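PDB 6YQ4: tannase from Fusobacterium nucleatum subsp. nucleatum ATCC 25586, which hydrolyses gallotannins, giving the bacterium detoxicant activity against these plant polyphenols, probably through an alpha/beta-hydrolase type of catalytic domain. Local coordinates for residues A[424-438]-A[451-463]. Numbering follows the deposited sequence.
Sequences MYYIDSNTSTKYWRI and IPAILALKLKNSG
Leu-459 lays its CD2 methyl over one face of the Trp-436 indole, 3.5 Å from the centroid of the six-membered ring and 15° off its normal, which defines a CH-pi contact. The indole is pinned within its own segment, since NE1 donates to Thr-433 O at 2.9 Å from above that carbonyl's plane. Ile-427 crosses Leu-459 at about a right angle; with CG1 beside its backbone N (chi1 -66°), its CD1 reaches both Leu-459 CD2 and, at 3.6 Å, Leu-455 CD1. The other branch of Leu-455, CD2, meets Ile-438 CD1 at 3.7 Å, so this leucine bridges loop and strand. Met-424, its chain bent, crosses Ile-454 at about a right angle, CE 3.6 Å from CG2.

Toward solvent, apolar packing yields to close backbone and polar contacts among more exposed residues. Lys-458 runs its aliphatic chain past Ile-427. Ser-462 turns OG back to Lys-458 O (2.7 Å), and its carbonyl O receives a nearly straight CA-H...O contact from Ser-429 CA at 3.3 Å. Gly-463, at positive phi, closes the helix as C-prime residue of a Schellman motif.

The axes of helix segment 451-461 and strand segment 435-438 run nearly antiparallel (162°), 10.0 Å apart at closest approach. Helix 450-461 is a beta-alpha-beta crossover, joining parallel neighbouring strands 435-439 and 465-469; strand 202-206 flanks 435-439 opposite.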
loop_
_atom_site.group_PDB
_atom_site.type_symbol
_atom_site.label_atom_id
_atom_site.label_comp_id
_atom_site.label_asym_id
_atom_site.label_seq_id
_atom_site.Cartn_x
_atom_site.Cartn_y
_atom_site.Cartn_z
ATOM N N MET A 424 0.135 10.250 -6.192
ATOM C CA MET A 424 0.986 11.321 -6.721
ATOM C C MET A 424 0.179 12.514 -7.228
ATOM O O MET A 424 0.580 13.665 -7.026
ATOM C CB MET A 424 1.880 10.789 -7.832
ATOM C CG MET A 424 2.875 9.755 -7.354
ATOM S SD MET A 424 3.961 10.372 -6.054
ATOM C CE MET A 424 4.928 11.498 -7.031
ATOM N N TYR A 425 -0.951 12.276 -7.892
ATOM C CA TYR A 425 -1.695 13.408 -8.435
ATOM C C TYR A 425 -2.492 14.161 -7.378
ATOM O O TYR A 425 -3.170 15.132 -7.717
ATOM C CB TYR A 425 -2.647 12.958 -9.550
ATOM C CG TYR A 425 -1.992 12.155 -10.633
ATOM C CD1 TYR A 425 -1.136 12.753 -11.548
ATOM C CD2 TYR A 425 -2.218 10.787 -10.735
ATOM C CE1 TYR A 425 -0.526 12.008 -12.553
ATOM C CE2 TYR A 425 -1.610 10.033 -11.719
ATOM C CZ TYR A 425 -0.766 10.648 -12.625
ATOM O OH TYR A 425 -0.169 9.892 -13.601
ATOM N N TYR A 426 -2.446 13.741 -6.119
ATOM C CA TYR A 426 -3.266 14.364 -5.090
ATOM C C TYR A 426 -2.464 15.011 -3.968
ATOM O O TYR A 426 -3.034 15.772 -3.187
ATOM C CB TYR A 426 -4.240 13.331 -4.482
ATOM C CG TYR A 426 -5.290 12.796 -5.451
ATOM C CD1 TYR A 426 -6.495 13.467 -5.658
ATOM C CD2 TYR A 426 -5.069 11.621 -6.158
ATOM C CE1 TYR A 426 -7.450 12.981 -6.533
ATOM C CE2 TYR A 426 -6.014 11.132 -7.041
ATOM C CZ TYR A 426 -7.195 11.812 -7.230
ATOM O OH TYR A 426 -8.113 11.287 -8.103
ATOM N N ILE A 427 -1.179 14.735 -3.861
ATOM C CA ILE A 427 -0.382 15.217 -2.746
ATOM C C ILE A 427 0.045 16.646 -3.033
ATOM O O ILE A 427 0.670 16.917 -4.059
ATOM C CB ILE A 427 0.837 14.315 -2.524
ATOM C CG1 ILE A 427 0.400 12.922 -2.060
ATOM C CG2 ILE A 427 1.781 14.951 -1.508
ATOM C CD1 ILE A 427 1.482 11.889 -2.153
ATOM N N ASP A 428 -0.263 17.543 -2.098
ATOM C CA ASP A 428 -0.142 18.994 -2.195
ATOM C C ASP A 428 0.367 19.504 -0.864
ATOM O O ASP A 428 0.294 18.806 0.154
ATOM C CB ASP A 428 -1.503 19.673 -2.411
ATOM C CG ASP A 428 -1.628 20.299 -3.735
ATOM O OD1 ASP A 428 -0.668 20.178 -4.523
ATOM O OD2 ASP A 428 -2.688 20.922 -3.981
ATOM N N SER A 429 0.783 20.772 -0.840
ATOM C CA SER A 429 1.013 21.378 0.459
ATOM C C SER A 429 -0.284 21.464 1.256
ATOM O O SER A 429 -0.233 21.545 2.482
ATOM C CB SER A 429 1.699 22.754 0.311
ATOM O OG SER A 429 0.799 23.786 -0.037
ATOM N N ASN A 430 -1.445 21.367 0.599
ATOM C CA ASN A 430 -2.737 21.405 1.288
ATOM C C ASN A 430 -3.266 20.041 1.716
ATOM O O ASN A 430 -4.288 19.995 2.413
ATOM C CB ASN A 430 -3.794 22.054 0.410
ATOM C CG ASN A 430 -3.446 23.465 0.060
ATOM O OD1 ASN A 430 -3.078 24.252 0.927
ATOM N ND2 ASN A 430 -3.522 23.792 -1.229
ATOM N N THR A 431 -2.638 18.944 1.295
ATOM C CA THR A 431 -3.074 17.635 1.749
ATOM C C THR A 431 -3.225 17.666 3.259
ATOM O O THR A 431 -2.338 18.154 3.967
ATOM C CB THR A 431 -2.073 16.562 1.309
ATOM O OG1 THR A 431 -2.118 16.451 -0.112
ATOM C CG2 THR A 431 -2.419 15.213 1.895
ATOM N N SER A 432 -4.392 17.220 3.741
ATOM C CA SER A 432 -4.759 17.437 5.138
ATOM C C SER A 432 -4.134 16.408 6.070
ATOM O O SER A 432 -3.966 16.692 7.264
ATOM C CB SER A 432 -6.291 17.442 5.317
ATOM O OG SER A 432 -6.937 16.261 4.845
ATOM N N THR A 433 -3.796 15.227 5.565
ATOM C CA THR A 433 -3.183 14.206 6.404
ATOM C C THR A 433 -1.726 14.587 6.657
ATOM O O THR A 433 -0.922 14.639 5.721
ATOM C CB THR A 433 -3.289 12.833 5.742
ATOM O OG1 THR A 433 -4.674 12.498 5.571
ATOM C CG2 THR A 433 -2.631 11.773 6.599
ATOM N N LYS A 434 -1.381 14.835 7.921
ATOM C CA LYS A 434 -0.036 15.308 8.227
ATOM C C LYS A 434 0.985 14.172 8.323
ATOM O O LYS A 434 2.128 14.342 7.894
ATOM C CB LYS A 434 -0.046 16.128 9.525
ATOM C CG LYS A 434 0.744 17.453 9.444
ATOM C CD LYS A 434 0.749 18.232 10.796
ATOM C CE LYS A 434 2.158 18.291 11.423
ATOM N NZ LYS A 434 2.219 19.185 12.638
ATOM N N TYR A 435 0.622 13.024 8.892
ATOM C CA TYR A 435 1.607 12.036 9.327
ATOM C C TYR A 435 1.573 10.766 8.481
ATOM O O TYR A 435 0.502 10.230 8.177
ATOM C CB TYR A 435 1.385 11.685 10.792
ATOM C CG TYR A 435 1.322 12.874 11.709
ATOM C CD1 TYR A 435 2.489 13.532 12.098
ATOM C CD2 TYR A 435 0.106 13.344 12.181
ATOM C CE1 TYR A 435 2.451 14.624 12.928
ATOM C CE2 TYR A 435 0.043 14.422 13.025
ATOM C CZ TYR A 435 1.234 15.070 13.390
ATOM O OH TYR A 435 1.211 16.138 14.239
ATOM N N TRP A 436 2.762 10.280 8.124
ATOM C CA TRP A 436 2.955 9.212 7.143
ATOM C C TRP A 436 4.105 8.338 7.603
ATOM O O TRP A 436 5.198 8.848 7.856
ATOM C CB TRP A 436 3.281 9.765 5.737
ATOM C CG TRP A 436 2.202 10.665 5.204
ATOM C CD1 TRP A 436 1.864 11.925 5.657
ATOM C CD2 TRP A 436 1.299 10.366 4.144
ATOM N NE1 TRP A 436 0.799 12.413 4.938
ATOM C CE2 TRP A 436 0.434 11.469 4.005
ATOM C CE3 TRP A 436 1.124 9.255 3.302
ATOM C CZ2 TRP A 436 -0.570 11.506 3.038
ATOM C CZ3 TRP A 436 0.139 9.308 2.335
ATOM C CH2 TRP A 436 -0.704 10.415 2.217
ATOM N N ARG A 437 3.858 7.033 7.707
ATOM C CA ARG A 437 4.901 6.055 7.988
ATOM C C ARG A 437 4.940 5.071 6.822
ATOM O O ARG A 437 3.924 4.445 6.493
ATOM C CB ARG A 437 4.660 5.335 9.321
ATOM C CG ARG A 437 5.851 4.510 9.785
ATOM C CD ARG A 437 5.446 3.634 10.924
ATOM N NE ARG A 437 6.563 2.956 11.581
ATOM C CZ ARG A 437 6.813 1.651 11.487
ATOM N NH1 ARG A 437 6.047 0.860 10.717
ATOM N NH2 ARG A 437 7.838 1.133 12.152
ATOM N N ILE A 438 6.108 4.949 6.202
ATOM C CA ILE A 438 6.291 4.220 4.956
ATOM C C ILE A 438 7.475 3.285 5.156
ATOM O O ILE A 438 8.513 3.698 5.689
ATOM C CB ILE A 438 6.526 5.181 3.770
ATOM C CG1 ILE A 438 5.285 6.012 3.467
ATOM C CG2 ILE A 438 6.914 4.455 2.528
ATOM C CD1 ILE A 438 5.582 7.173 2.514
ATOM N N ILE A 451 10.030 3.819 -5.980
ATOM C CA ILE A 451 8.619 4.204 -6.016
ATOM C C ILE A 451 8.172 4.679 -4.635
ATOM O O ILE A 451 7.619 5.785 -4.530
ATOM C CB ILE A 451 7.720 3.057 -6.528
ATOM C CG1 ILE A 451 7.899 2.836 -8.029
ATOM C CG2 ILE A 451 6.239 3.379 -6.239
ATOM C CD1 ILE A 451 7.120 3.870 -8.877
ATOM N N PRO A 452 8.341 3.897 -3.558
ATOM C CA PRO A 452 8.029 4.455 -2.234
ATOM C C PRO A 452 8.914 5.640 -1.867
ATOM O O PRO A 452 8.421 6.580 -1.223
ATOM C CB PRO A 452 8.233 3.266 -1.267
ATOM C CG PRO A 452 9.121 2.278 -2.008
ATOM C CD PRO A 452 8.739 2.470 -3.473
ATOM N N ALA A 453 10.194 5.635 -2.268
ATOM C CA ALA A 453 11.049 6.815 -2.056
ATOM C C ALA A 453 10.456 8.062 -2.702
ATOM O O ALA A 453 10.433 9.141 -2.082
ATOM C CB ALA A 453 12.458 6.589 -2.619
ATOM N N ILE A 454 9.992 7.943 -3.959
ATOM C CA ILE A 454 9.369 9.083 -4.639
ATOM C C ILE A 454 8.112 9.541 -3.903
ATOM O O ILE A 454 7.851 10.742 -3.787
ATOM C CB ILE A 454 9.065 8.731 -6.102
ATOM C CG1 ILE A 454 10.332 8.806 -6.954
ATOM C CG2 ILE A 454 7.935 9.605 -6.658
ATOM C CD1 ILE A 454 10.120 8.119 -8.301
ATOM N N LEU A 455 7.308 8.605 -3.390
ATOM C CA LEU A 455 6.159 9.016 -2.582
ATOM C C LEU A 455 6.618 9.796 -1.352
ATOM O O LEU A 455 6.101 10.881 -1.053
ATOM C CB LEU A 455 5.355 7.797 -2.159
ATOM C CG LEU A 455 4.151 7.983 -1.247
ATOM C CD1 LEU A 455 3.016 8.595 -2.018
ATOM C CD2 LEU A 455 3.740 6.625 -0.705
ATOM N N ALA A 456 7.603 9.246 -0.637
ATOM C CA ALA A 456 8.144 9.899 0.543
ATOM C C ALA A 456 8.701 11.285 0.212
ATOM O O ALA A 456 8.504 12.235 0.972
ATOM C CB ALA A 456 9.204 8.987 1.175
ATOM N N LEU A 457 9.354 11.445 -0.938
ATOM C CA LEU A 457 9.910 12.765 -1.250
ATOM C C LEU A 457 8.810 13.774 -1.520
ATOM O O LEU A 457 8.907 14.943 -1.117
ATOM C CB LEU A 457 10.843 12.695 -2.454
ATOM C CG LEU A 457 12.185 12.009 -2.222
ATOM C CD1 LEU A 457 12.769 11.407 -3.525
ATOM C CD2 LEU A 457 13.114 12.984 -1.589
ATOM N N LYS A 458 7.801 13.351 -2.271
ATOM C CA LYS A 458 6.690 14.220 -2.621
ATOM C C LYS A 458 5.975 14.706 -1.377
ATOM O O LYS A 458 5.621 15.890 -1.275
ATOM C CB LYS A 458 5.745 13.468 -3.558
ATOM C CG LYS A 458 4.566 14.258 -4.020
ATOM C CD LYS A 458 5.003 15.402 -4.897
ATOM C CE LYS A 458 3.802 16.262 -5.251
ATOM N NZ LYS A 458 4.189 17.633 -5.749
ATOM N N LEU A 459 5.808 13.834 -0.387
ATOM C CA LEU A 459 5.143 14.263 0.844
ATOM C C LEU A 459 6.017 15.230 1.656
ATOM O O LEU A 459 5.521 16.216 2.213
ATOM C CB LEU A 459 4.769 13.048 1.683
ATOM C CG LEU A 459 3.754 12.079 1.113
ATOM C CD1 LEU A 459 3.951 10.677 1.690
ATOM C CD2 LEU A 459 2.360 12.586 1.414
ATOM N N LYS A 460 7.314 14.950 1.760
ATOM C CA LYS A 460 8.210 15.876 2.445
ATOM C C LYS A 460 8.237 17.232 1.755
ATOM O O LYS A 460 8.210 18.284 2.418
ATOM C CB LYS A 460 9.619 15.287 2.503
ATOM C CG LYS A 460 9.712 14.026 3.323
ATOM C CD LYS A 460 11.125 13.516 3.345
ATOM C CE LYS A 460 11.955 14.199 4.422
ATOM N NZ LYS A 460 12.290 13.183 5.450
ATOM N N ASN A 461 8.303 17.230 0.417
ATOM C CA ASN A 461 8.393 18.487 -0.318
ATOM C C ASN A 461 7.136 19.324 -0.139
ATOM O O ASN A 461 7.179 20.543 -0.355
ATOM C CB ASN A 461 8.656 18.215 -1.799
ATOM C CG ASN A 461 10.079 17.708 -2.071
ATOM O OD1 ASN A 461 10.392 17.317 -3.183
ATOM N ND2 ASN A 461 10.940 17.736 -1.056
ATOM N N SER A 462 6.034 18.683 0.259
ATOM C CA SER A 462 4.746 19.309 0.502
ATOM C C SER A 462 4.486 19.598 1.974
ATOM O O SER A 462 3.368 19.989 2.321
ATOM C CB SER A 462 3.601 18.451 -0.052
ATOM O OG SER A 462 3.892 17.945 -1.345
ATOM N N GLY A 463 5.480 19.444 2.842
ATOM C CA GLY A 463 5.331 19.919 4.198
ATOM C C GLY A 463 4.724 18.943 5.177
ATOM O O GLY A 463 4.332 19.360 6.279
#